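Local coordinates for putative uncharacterized protein (Mycobacterium tuberculosis, PDB 2ZQ5), which probably transfers a sulfuryl group from a donor, as sulfotransferases do, to an acceptor substrate that is not established, at residues A11-D14 and E15-S19; G30-D34 and N35-A39; S75-A78 and W79-P83; G371-V374 and E375-K378. All coordinates share one frame; numbering follows the deposited sequence.

Contact 1: A11-D14 and E15-S19; sequences ATVD and ELHAS
Val13 and His17 stand one turn apart on helix 13-24, their side chains side by side and pointing the same way. The imidazole is turned so that its ND1 edge looks back along the helix: His17 ND1 donates to Val13 O at 2.8 Å, with the carbonyl oxygen 6° from the ring plane and the N-H aimed almost straight at it. His17 N donates to the same oxygen at 3.1 Å, from the opposite face of the carbonyl plane, so one main-chain oxygen is gripped by the backbone and the side chain of a single residue. Val13 CG1 lies 3.6 Å from His17 CE1 and adds an apolar flank to this edge of the ring. Held at ND1 by Val13 O and at NE2 by a hydrogen bond with the Tyr36 hydroxyl, the ring is fixed in rotation.

At the very start of the helix, Thr12 and Glu15 form a capping box. Thr12 OG1 accepts from Glu15 N, although the exact place of this hydroxyl is less certain, while Glu15 OE1 takes the Thr12 N-H at 3.0 Å on its anti side, 35° out of the carboxylate plane. Glu15 has CG beside its own backbone N (chi1 -66°), and the side chain then runs back across Thr12 to bring the carboxylate to that N-H. Threonine suits the cap because its short hydroxyl can meet a first-turn amide, and glutamate because it is long enough to reach back. On the buried side Ala11 CB touches Leu16 CD2 at 3.9 Å, and Leu16 continues inward against Leu65 and Leu69 of helix 55-81.

Contact 2: G30-D34 and N35-A39; sequences GTDDD and NYREA
Asp34 OD1 lies at the edge of the Tyr36 ring, near its plane, while Arg37 CG covers one face, 3.7 Å above the plane of the Tyr36 ring and offset toward the rim. The Tyr36 hydroxyl in turn sits over a face of the Arg37 guanidinium, again offset; its hydrogen-bond partner is His17. Arg72 makes a cation-pi contact with the ring and a salt bridge with Asp34 OD2, which Ser181 also binds.

A type I beta turn from Asp32 to Asn35 leads into helix 36-50, closed by Asn35 N donating to Asp32 O at 3.1 Å. Asn35 holds the N-cap position but makes no capping bond itself; its positive phi of 56° is one that asparagine tolerates well. Asp32 reaches the first turn instead. Its carboxylate swings away from its own backbone N (chi1 -177°), and Asp32 OD1 accepts from Arg37 N at 3.1 Å, on the syn side but somewhat out of the carboxylate plane, and nearly straight at 173°. A negative group here probably also suits the partial positive charge of the helix start. One water donates to Asn35 OD1 at 2.8 Å and also to Asp32 OD2, and accepts from Glu38 N, while Asn35 ND2 donates to Glu38 OE1 at 2.8 Å.

Contact 3: S75-A78 and W79-P83; sequences SQSA and WKQYP
Trp79 lays one face of its indole across the preceding turn of helix 55-81. Ser75 CB sits over the six-membered ring as a CH-pi contact, 4.1 Å from the centroid and 15° off the ring normal, and Ser75 O lies 3.1 Å above the same ring system, offset toward the rim. This is i to i+4 packing near the C-terminal end of a long helix: Ser75 O also accepts from Trp79 N at 2.9 Å, so the indole covers the carbonyl that holds its own backbone. Serine is small enough to let the ring lie this close, while its OG turns to Asn215 and Gln180. Trp79 also packs against helix 206-219, where Arg214 makes a cation-pi contact with it.

Gln76 OE1 meets the indole at its edge, in the ring plane, 3.7 Å from Trp79 CE3, with the amide turned 74° against the ring. The bend at chi2 brings this amide back beside the helix. Gln76 NE2 lies near CE of Lys80, a residue whose extended side chain carries its ammonium group to a salt bridge with Asp28.

Beyond this turn Tyr82 leaves helical geometry, although its N still donates to Ala78 O, which lies at the edge of the Tyr82 ring. On the outer side, two polar side chains suit the exposed surface: Gln81 NE2 donates to Ser77 OG at 2.9 Å, with that oxygen 3° from the amide plane.

Contact 4: G371-V374 and E375-K378; sequences GLTV and EMVK
Thr373 OG1 accepts from Met376 N at 3.0 Å, the side-chain bond that caps the start of helix 374-380. The hydroxyl stands between its own backbone N and carbonyl carbon (chi1 64°), which turns it over the first turn. Threonine fits this N-cap because its oxygen is close enough to the backbone to replace a helical carbonyl. The Met376 side chain crosses Thr373 at about a right angle, bringing SD to 3.6 Å from Thr373 N.

From there the thioether bends at chi3 (76°), and Met376 CE makes an apolar contact with Leu372 CD2 at 3.9 Å. Leu372 CD1 approaches Val377 CG2 at 4.4 Å, a loose contact between the residue before the N-cap and the fourth after it, the positions of a hydrophobic staple. Both residues pack on Met290 of helix 282-304, so apolar side chains suit this buried side.

Regular helical bonding begins with Val377 N donating to Thr373 O, followed by Lys378 N to Val374 O at 3.0 Å. On the outer side Glu375, bent at chi2, folds its carboxylate back, with OE1 3.4 Å from Thr373 CB. Lys378 CE lies 4.0 Å from Val374 CG2, and both side chains also touch Glu259.

In the fold
Contacts 1, 2 and 4 are helix starts, whereas contact 3 is the end of a long helix. Each is partly buried: Ala11 and Leu16 in contact 1, Asp34 and Tyr36 in contact 2, Ser75, Ala78 and Trp79 in contact 3, and Leu372 and Val377 in contact 4 face inward, with mostly polar groups at the surface. Contacts 1 and 2 belong to successive helices and touch directly. Contact 2 reaches contact 3 by packing of Gly30 CA on Gln76 OE1. The starts differ in chemistry: contact 1 uses a reciprocal capping box, contact 2 a preceding aspartate and a water, contact 4 one threonine hydroxyl. Contact 4 stands apart, its centre about 48 Å from that of contact 3, across the chain's centre.

Contact 1: A11-D14 and E15-S19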
loop_
_atom_site.group_PDB
_atom_site.type_symbol
_atom_site.label_atom_id
_atom_site.label_comp_id
_atom_site.label_asym_id
_atom_site.label_seq_id
_atom_site.Cartn_x
_atom_site.Cartn_y
_atom_site.Cartn_z
ATOM N N ALA A 11 -21.431 5.386 6.488
ATOM C CA ALA A 11 -21.482 6.690 7.145
ATOM C C ALA A 11 -21.461 7.797 6.098
ATOM O O ALA A 11 -21.229 7.537 4.920
ATOM C CB ALA A 11 -20.293 6.854 8.091
ATOM N N THR A 12 -21.716 9.029 6.529
ATOM C CA THR A 12 -21.690 10.170 5.620
ATOM C C THR A 12 -20.314 10.817 5.738
ATOM O O THR A 12 -19.562 10.517 6.665
ATOM C CB THR A 12 -22.749 11.224 5.991
ATOM O OG1 THR A 12 -22.417 11.808 7.257
ATOM C CG2 THR A 12 -24.125 10.588 6.079
ATOM N N VAL A 13 -19.982 11.694 4.798
ATOM C CA VAL A 13 -18.694 12.374 4.827
ATOM C C VAL A 13 -18.558 13.207 6.102
ATOM O O VAL A 13 -17.509 13.187 6.750
ATOM C CB VAL A 13 -18.518 13.288 3.597
ATOM C CG1 VAL A 13 -17.200 14.046 3.692
ATOM C CG2 VAL A 13 -18.549 12.449 2.325
ATOM N N ASP A 14 -19.616 13.928 6.466
ATOM C CA ASP A 14 -19.583 14.747 7.676
ATOM C C ASP A 14 -19.405 13.876 8.915
ATOM O O ASP A 14 -18.624 14.207 9.809
ATOM C CB ASP A 14 -20.868 15.568 7.827
ATOM C CG ASP A 14 -20.978 16.679 6.802
ATOM O OD1 ASP A 14 -19.932 17.231 6.404
ATOM O OD2 ASP A 14 -22.116 17.014 6.406
ATOM N N GLU A 15 -20.131 12.764 8.970
ATOM C CA GLU A 15 -20.038 11.860 10.111
ATOM C C GLU A 15 -18.627 11.312 10.285
ATOM O O GLU A 15 -18.135 11.207 11.405
ATOM C CB GLU A 15 -21.028 10.699 9.962
ATOM C CG GLU A 15 -22.487 11.125 10.016
ATOM C CD GLU A 15 -23.439 9.952 9.900
ATOM O OE1 GLU A 15 -23.080 8.959 9.234
ATOM O OE2 GLU A 15 -24.552 10.025 10.463
ATOM N N LEU A 16 -17.976 10.962 9.181
ATOM C CA LEU A 16 -16.619 10.433 9.253
ATOM C C LEU A 16 -15.638 11.476 9.785
ATOM O O LEU A 16 -14.774 11.154 10.596
ATOM C CB LEU A 16 -16.172 9.930 7.878
ATOM C CG LEU A 16 -16.843 8.626 7.434
ATOM C CD1 LEU A 16 -16.460 8.315 5.993
ATOM C CD2 LEU A 16 -16.425 7.491 8.355
ATOM N N HIS A 17 -15.769 12.720 9.331
ATOM C CA HIS A 17 -14.888 13.780 9.811
ATOM C C HIS A 17 -15.136 13.990 11.304
ATOM O O HIS A 17 -14.197 14.119 12.088
ATOM C CB HIS A 17 -15.137 15.092 9.055
ATOM C CG HIS A 17 -14.495 15.147 7.702
ATOM N ND1 HIS A 17 -15.006 14.488 6.603
ATOM C CD2 HIS A 17 -13.374 15.777 7.273
ATOM C CE1 HIS A 17 -14.229 14.710 5.557
ATOM N NE2 HIS A 17 -13.231 15.490 5.937
ATOM N N ALA A 18 -16.406 14.019 11.692
ATOM C CA ALA A 18 -16.762 14.206 13.092
ATOM C C ALA A 18 -16.213 13.082 13.968
ATOM O O ALA A 18 -15.701 13.334 15.060
ATOM C CB ALA A 18 -18.276 14.300 13.240
ATOM N N SER A 19 -16.314 11.840 13.496
ATOM C CA SER A 19 -15.810 10.704 14.262
ATOM C C SER A 19 -14.294 10.739 14.398
ATOM O O SER A 19 -13.746 10.349 15.429
ATOM C CB SER A 19 -16.227 9.382 13.611
ATOM O OG SER A 19 -17.627 9.194 13.691
#

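Contact 2: G30-D34 and N35-A39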
loop_
_atom_site.group_PDB
_atom_site.type_symbol
_atom_site.label_atom_id
_atom_site.label_comp_id
_atom_site.label_asym_id
_atom_site.label_seq_id
_atom_site.Cartn_x
_atom_site.Cartn_y
_atom_site.Cartn_z
ATOM N N GLY A 30 -6.472 19.981 6.845
ATOM C CA GLY A 30 -5.652 20.556 5.795
ATOM C C GLY A 30 -6.499 20.964 4.608
ATOM O O GLY A 30 -7.723 20.844 4.641
ATOM N N THR A 31 -5.852 21.459 3.559
ATOM C CA THR A 31 -6.570 21.868 2.364
ATOM C C THR A 31 -6.994 20.621 1.599
ATOM O O THR A 31 -6.558 19.512 1.906
ATOM C CB THR A 31 -5.693 22.730 1.441
ATOM O OG1 THR A 31 -4.603 21.944 0.950
ATOM C CG2 THR A 31 -5.150 23.933 2.197
ATOM N N ASP A 32 -7.843 20.812 0.600
ATOM C CA ASP A 32 -8.335 19.710 -0.212
ATOM C C ASP A 32 -7.585 19.693 -1.544
ATOM O O ASP A 32 -8.160 19.406 -2.594
ATOM C CB ASP A 32 -9.846 19.880 -0.422
ATOM C CG ASP A 32 -10.473 18.732 -1.189
ATOM O OD1 ASP A 32 -10.157 17.563 -0.885
ATOM O OD2 ASP A 32 -11.298 19.005 -2.088
ATOM N N ASP A 33 -6.290 19.994 -1.489
ATOM C CA ASP A 33 -5.463 20.014 -2.689
ATOM C C ASP A 33 -5.235 18.629 -3.276
ATOM O O ASP A 33 -4.853 18.503 -4.439
ATOM C CB ASP A 33 -4.112 20.680 -2.406
ATOM C CG ASP A 33 -4.238 22.175 -2.188
ATOM O OD1 ASP A 33 -4.914 22.839 -3.003
ATOM O OD2 ASP A 33 -3.654 22.689 -1.211
ATOM N N ASP A 34 -5.463 17.588 -2.480
ATOM C CA ASP A 34 -5.286 16.232 -2.984
ATOM C C ASP A 34 -6.619 15.614 -3.401
ATOM O O ASP A 34 -6.700 14.427 -3.716
ATOM C CB ASP A 34 -4.552 15.352 -1.954
ATOM C CG ASP A 34 -5.255 15.281 -0.613
ATOM O OD1 ASP A 34 -6.097 16.152 -0.313
ATOM O OD2 ASP A 34 -4.939 14.346 0.156
ATOM N N ASN A 35 -7.659 16.445 -3.418
ATOM C CA ASN A 35 -8.997 16.031 -3.834
ATOM C C ASN A 35 -9.537 14.845 -3.035
ATOM O O ASN A 35 -10.241 13.995 -3.574
ATOM C CB ASN A 35 -8.972 15.697 -5.331
ATOM C CG ASN A 35 -10.338 15.784 -5.974
ATOM O OD1 ASN A 35 -11.114 16.692 -5.679
ATOM N ND2 ASN A 35 -10.633 14.853 -6.879
ATOM N N TYR A 36 -9.229 14.804 -1.744
ATOM C CA TYR A 36 -9.676 13.700 -0.904
ATOM C C TYR A 36 -11.179 13.706 -0.640
ATOM O O TYR A 36 -11.782 12.650 -0.454
ATOM C CB TYR A 36 -8.895 13.697 0.421
ATOM C CG TYR A 36 -9.504 14.522 1.534
ATOM C CD1 TYR A 36 -10.357 13.936 2.470
ATOM C CD2 TYR A 36 -9.230 15.886 1.650
ATOM C CE1 TYR A 36 -10.924 14.689 3.493
ATOM C CE2 TYR A 36 -9.789 16.645 2.669
ATOM C CZ TYR A 36 -10.635 16.043 3.585
ATOM O OH TYR A 36 -11.204 16.798 4.587
ATOM N N ARG A 37 -11.793 14.886 -0.629
ATOM C CA ARG A 37 -13.226 14.962 -0.384
ATOM C C ARG A 37 -14.031 14.303 -1.499
ATOM O O ARG A 37 -14.956 13.536 -1.224
ATOM C CB ARG A 37 -13.663 16.416 -0.204
ATOM C CG ARG A 37 -13.313 16.988 1.162
ATOM C CD ARG A 37 -13.783 18.427 1.297
ATOM N NE ARG A 37 -13.708 18.909 2.675
ATOM C CZ ARG A 37 -14.438 18.429 3.678
ATOM N NH1 ARG A 37 -15.307 17.451 3.463
ATOM N NH2 ARG A 37 -14.305 18.932 4.897
ATOM N N GLU A 38 -13.687 14.597 -2.750
ATOM C CA GLU A 38 -14.400 13.993 -3.874
ATOM C C GLU A 38 -14.179 12.486 -3.841
ATOM O O GLU A 38 -15.111 11.705 -4.039
ATOM C CB GLU A 38 -13.900 14.532 -5.221
ATOM C CG GLU A 38 -14.793 14.102 -6.393
ATOM C CD GLU A 38 -14.170 14.326 -7.765
ATOM O OE1 GLU A 38 -13.267 15.175 -7.891
ATOM O OE2 GLU A 38 -14.600 13.655 -8.730
ATOM N N ALA A 39 -12.938 12.082 -3.593
ATOM C CA ALA A 39 -12.597 10.666 -3.542
ATOM C C ALA A 39 -13.429 9.945 -2.485
ATOM O O ALA A 39 -13.982 8.879 -2.747
ATOM C CB ALA A 39 -11.107 10.499 -3.247
HETATM O O HOH W 1 -12.432 17.056 -3.236
#

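Contact 3: S75-A78 and W79-P83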
loop_
_atom_site.group_PDB
_atom_site.type_symbol
_atom_site.label_atom_id
_atom_site.label_comp_id
_atom_site.label_asym_id
_atom_site.label_seq_id
_atom_site.Cartn_x
_atom_site.Cartn_y
_atom_site.Cartn_z
ATOM N N SER A 75 -1.001 13.574 10.373
ATOM C CA SER A 75 0.047 14.095 9.496
ATOM C C SER A 75 0.002 15.620 9.441
ATOM O O SER A 75 1.039 16.279 9.509
ATOM C CB SER A 75 -0.093 13.528 8.079
ATOM O OG SER A 75 0.439 12.216 7.994
ATOM N N GLN A 76 -1.198 16.180 9.314
ATOM C CA GLN A 76 -1.356 17.631 9.250
ATOM C C GLN A 76 -0.768 18.277 10.503
ATOM O O GLN A 76 -0.052 19.280 10.425
ATOM C CB GLN A 76 -2.835 17.998 9.115
ATOM C CG GLN A 76 -3.092 19.484 8.909
ATOM C CD GLN A 76 -2.324 20.046 7.730
ATOM O OE1 GLN A 76 -2.376 19.504 6.627
ATOM N NE2 GLN A 76 -1.601 21.139 7.959
ATOM N N SER A 77 -1.070 17.695 11.658
ATOM C CA SER A 77 -0.559 18.211 12.922
ATOM C C SER A 77 0.953 18.033 13.009
ATOM O O SER A 77 1.665 18.917 13.489
ATOM C CB SER A 77 -1.233 17.496 14.095
ATOM O OG SER A 77 -0.785 18.027 15.334
ATOM N N ALA A 78 1.448 16.890 12.543
ATOM C CA ALA A 78 2.878 16.621 12.579
ATOM C C ALA A 78 3.655 17.638 11.745
ATOM O O ALA A 78 4.735 18.076 12.144
ATOM C CB ALA A 78 3.162 15.206 12.080
ATOM N N TRP A 79 3.113 18.008 10.588
ATOM C CA TRP A 79 3.783 18.981 9.731
ATOM C C TRP A 79 3.898 20.337 10.420
ATOM O O TRP A 79 4.871 21.062 10.210
ATOM C CB TRP A 79 3.052 19.125 8.388
ATOM C CG TRP A 79 3.170 17.906 7.511
ATOM C CD1 TRP A 79 4.280 17.127 7.340
ATOM C CD2 TRP A 79 2.149 17.340 6.680
ATOM N NE1 TRP A 79 4.012 16.107 6.453
ATOM C CE2 TRP A 79 2.713 16.214 6.034
ATOM C CE3 TRP A 79 0.814 17.672 6.417
ATOM C CZ2 TRP A 79 1.984 15.417 5.142
ATOM C CZ3 TRP A 79 0.090 16.880 5.529
ATOM C CH2 TRP A 79 0.680 15.766 4.903
ATOM N N LYS A 80 2.906 20.674 11.239
ATOM C CA LYS A 80 2.917 21.939 11.972
ATOM C C LYS A 80 3.954 21.867 13.084
ATOM O O LYS A 80 4.627 22.852 13.394
ATOM C CB LYS A 80 1.558 22.208 12.605
ATOM C CG LYS A 80 0.444 22.526 11.643
ATOM C CD LYS A 80 -0.825 22.763 12.436
ATOM C CE LYS A 80 -2.006 23.085 11.554
ATOM N NZ LYS A 80 -3.233 23.213 12.386
ATOM N N GLN A 81 4.064 20.692 13.690
ATOM C CA GLN A 81 5.008 20.467 14.777
ATOM C C GLN A 81 6.446 20.447 14.278
ATOM O O GLN A 81 7.367 20.834 14.998
ATOM C CB GLN A 81 4.709 19.133 15.460
ATOM C CG GLN A 81 3.387 19.076 16.200
ATOM C CD GLN A 81 3.061 17.669 16.660
ATOM O OE1 GLN A 81 3.902 16.985 17.240
ATOM N NE2 GLN A 81 1.833 17.232 16.407
ATOM N N TYR A 82 6.628 19.986 13.044
ATOM C CA TYR A 82 7.954 19.878 12.449
ATOM C C TYR A 82 8.010 20.518 11.072
ATOM O O TYR A 82 8.170 19.829 10.066
ATOM C CB TYR A 82 8.341 18.402 12.342
ATOM C CG TYR A 82 8.375 17.701 13.677
ATOM C CD1 TYR A 82 9.492 17.794 14.503
ATOM C CD2 TYR A 82 7.271 16.981 14.138
ATOM C CE1 TYR A 82 9.514 17.188 15.754
ATOM C CE2 TYR A 82 7.282 16.373 15.391
ATOM C CZ TYR A 82 8.407 16.482 16.193
ATOM O OH TYR A 82 8.426 15.887 17.433
ATOM N N PRO A 83 7.892 21.851 11.004
ATOM C CA PRO A 83 7.937 22.531 9.708
ATOM C C PRO A 83 9.221 22.290 8.915
ATOM O O PRO A 83 9.224 22.395 7.692
ATOM C CB PRO A 83 7.742 24.001 10.084
ATOM C CG PRO A 83 8.330 24.078 11.460
ATOM C CD PRO A 83 7.797 22.824 12.107
#

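Contact 4: G371-V374 and E375-K378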
loop_
_atom_site.group_PDB
_atom_site.type_symbol
_atom_site.label_atom_id
_atom_site.label_comp_id
_atom_site.label_asym_id
_atom_site.label_seq_id
_atom_site.Cartn_x
_atom_site.Cartn_y
_atom_site.Cartn_z
ATOM N N GLY A 371 -14.945 -18.407 -10.733
ATOM C CA GLY A 371 -15.502 -18.293 -12.072
ATOM C C GLY A 371 -14.506 -18.105 -13.193
ATOM O O GLY A 371 -14.844 -17.556 -14.244
ATOM N N LEU A 372 -13.287 -18.586 -12.992
ATOM C CA LEU A 372 -12.253 -18.423 -13.998
ATOM C C LEU A 372 -11.652 -19.730 -14.486
ATOM O O LEU A 372 -11.744 -20.763 -13.826
ATOM C CB LEU A 372 -11.120 -17.563 -13.432
ATOM C CG LEU A 372 -11.494 -16.209 -12.828
ATOM C CD1 LEU A 372 -10.269 -15.598 -12.163
ATOM C CD2 LEU A 372 -12.035 -15.290 -13.910
ATOM N N THR A 373 -11.037 -19.661 -15.661
ATOM C CA THR A 373 -10.342 -20.801 -16.235
ATOM C C THR A 373 -8.920 -20.307 -16.451
ATOM O O THR A 373 -8.679 -19.097 -16.532
ATOM C CB THR A 373 -10.907 -21.234 -17.608
ATOM O OG1 THR A 373 -10.702 -20.186 -18.564
ATOM C CG2 THR A 373 -12.384 -21.557 -17.505
ATOM N N VAL A 374 -7.974 -21.229 -16.551
ATOM C CA VAL A 374 -6.594 -20.836 -16.769
ATOM C C VAL A 374 -6.481 -20.106 -18.109
ATOM O O VAL A 374 -5.679 -19.180 -18.254
ATOM C CB VAL A 374 -5.652 -22.067 -16.738
ATOM C CG1 VAL A 374 -5.973 -23.014 -17.883
ATOM C CG2 VAL A 374 -4.201 -21.616 -16.799
ATOM N N GLU A 375 -7.298 -20.515 -19.079
ATOM C CA GLU A 375 -7.290 -19.886 -20.396
ATOM C C GLU A 375 -7.699 -18.417 -20.296
ATOM O O GLU A 375 -7.106 -17.554 -20.944
ATOM C CB GLU A 375 -8.250 -20.601 -21.354
ATOM C CG GLU A 375 -7.842 -22.005 -21.796
ATOM C CD GLU A 375 -8.020 -23.053 -20.714
ATOM O OE1 GLU A 375 -8.909 -22.884 -19.856
ATOM O OE2 GLU A 375 -7.277 -24.061 -20.734
ATOM N N MET A 376 -8.716 -18.136 -19.486
ATOM C CA MET A 376 -9.187 -16.768 -19.313
ATOM C C MET A 376 -8.094 -15.882 -18.739
ATOM O O MET A 376 -7.909 -14.750 -19.181
ATOM C CB MET A 376 -10.405 -16.724 -18.384
ATOM C CG MET A 376 -11.685 -17.246 -19.005
ATOM S SD MET A 376 -12.998 -17.441 -17.790
ATOM C CE MET A 376 -13.488 -15.730 -17.536
ATOM N N VAL A 377 -7.361 -16.395 -17.759
ATOM C CA VAL A 377 -6.308 -15.600 -17.143
ATOM C C VAL A 377 -5.146 -15.358 -18.105
ATOM O O VAL A 377 -4.646 -14.238 -18.208
ATOM C CB VAL A 377 -5.792 -16.261 -15.851
ATOM C CG1 VAL A 377 -4.820 -15.327 -15.141
ATOM C CG2 VAL A 377 -6.960 -16.578 -14.932
ATOM N N LYS A 378 -4.719 -16.395 -18.821
ATOM C CA LYS A 378 -3.618 -16.228 -19.767
ATOM C C LYS A 378 -3.995 -15.235 -20.861
ATOM O O LYS A 378 -3.151 -14.472 -21.336
ATOM C CB LYS A 378 -3.227 -17.570 -20.392
ATOM C CG LYS A 378 -2.496 -18.496 -19.429
ATOM C CD LYS A 378 -2.036 -19.780 -20.113
ATOM C CE LYS A 378 -3.216 -20.639 -20.540
ATOM N NZ LYS A 378 -2.777 -21.922 -21.161
#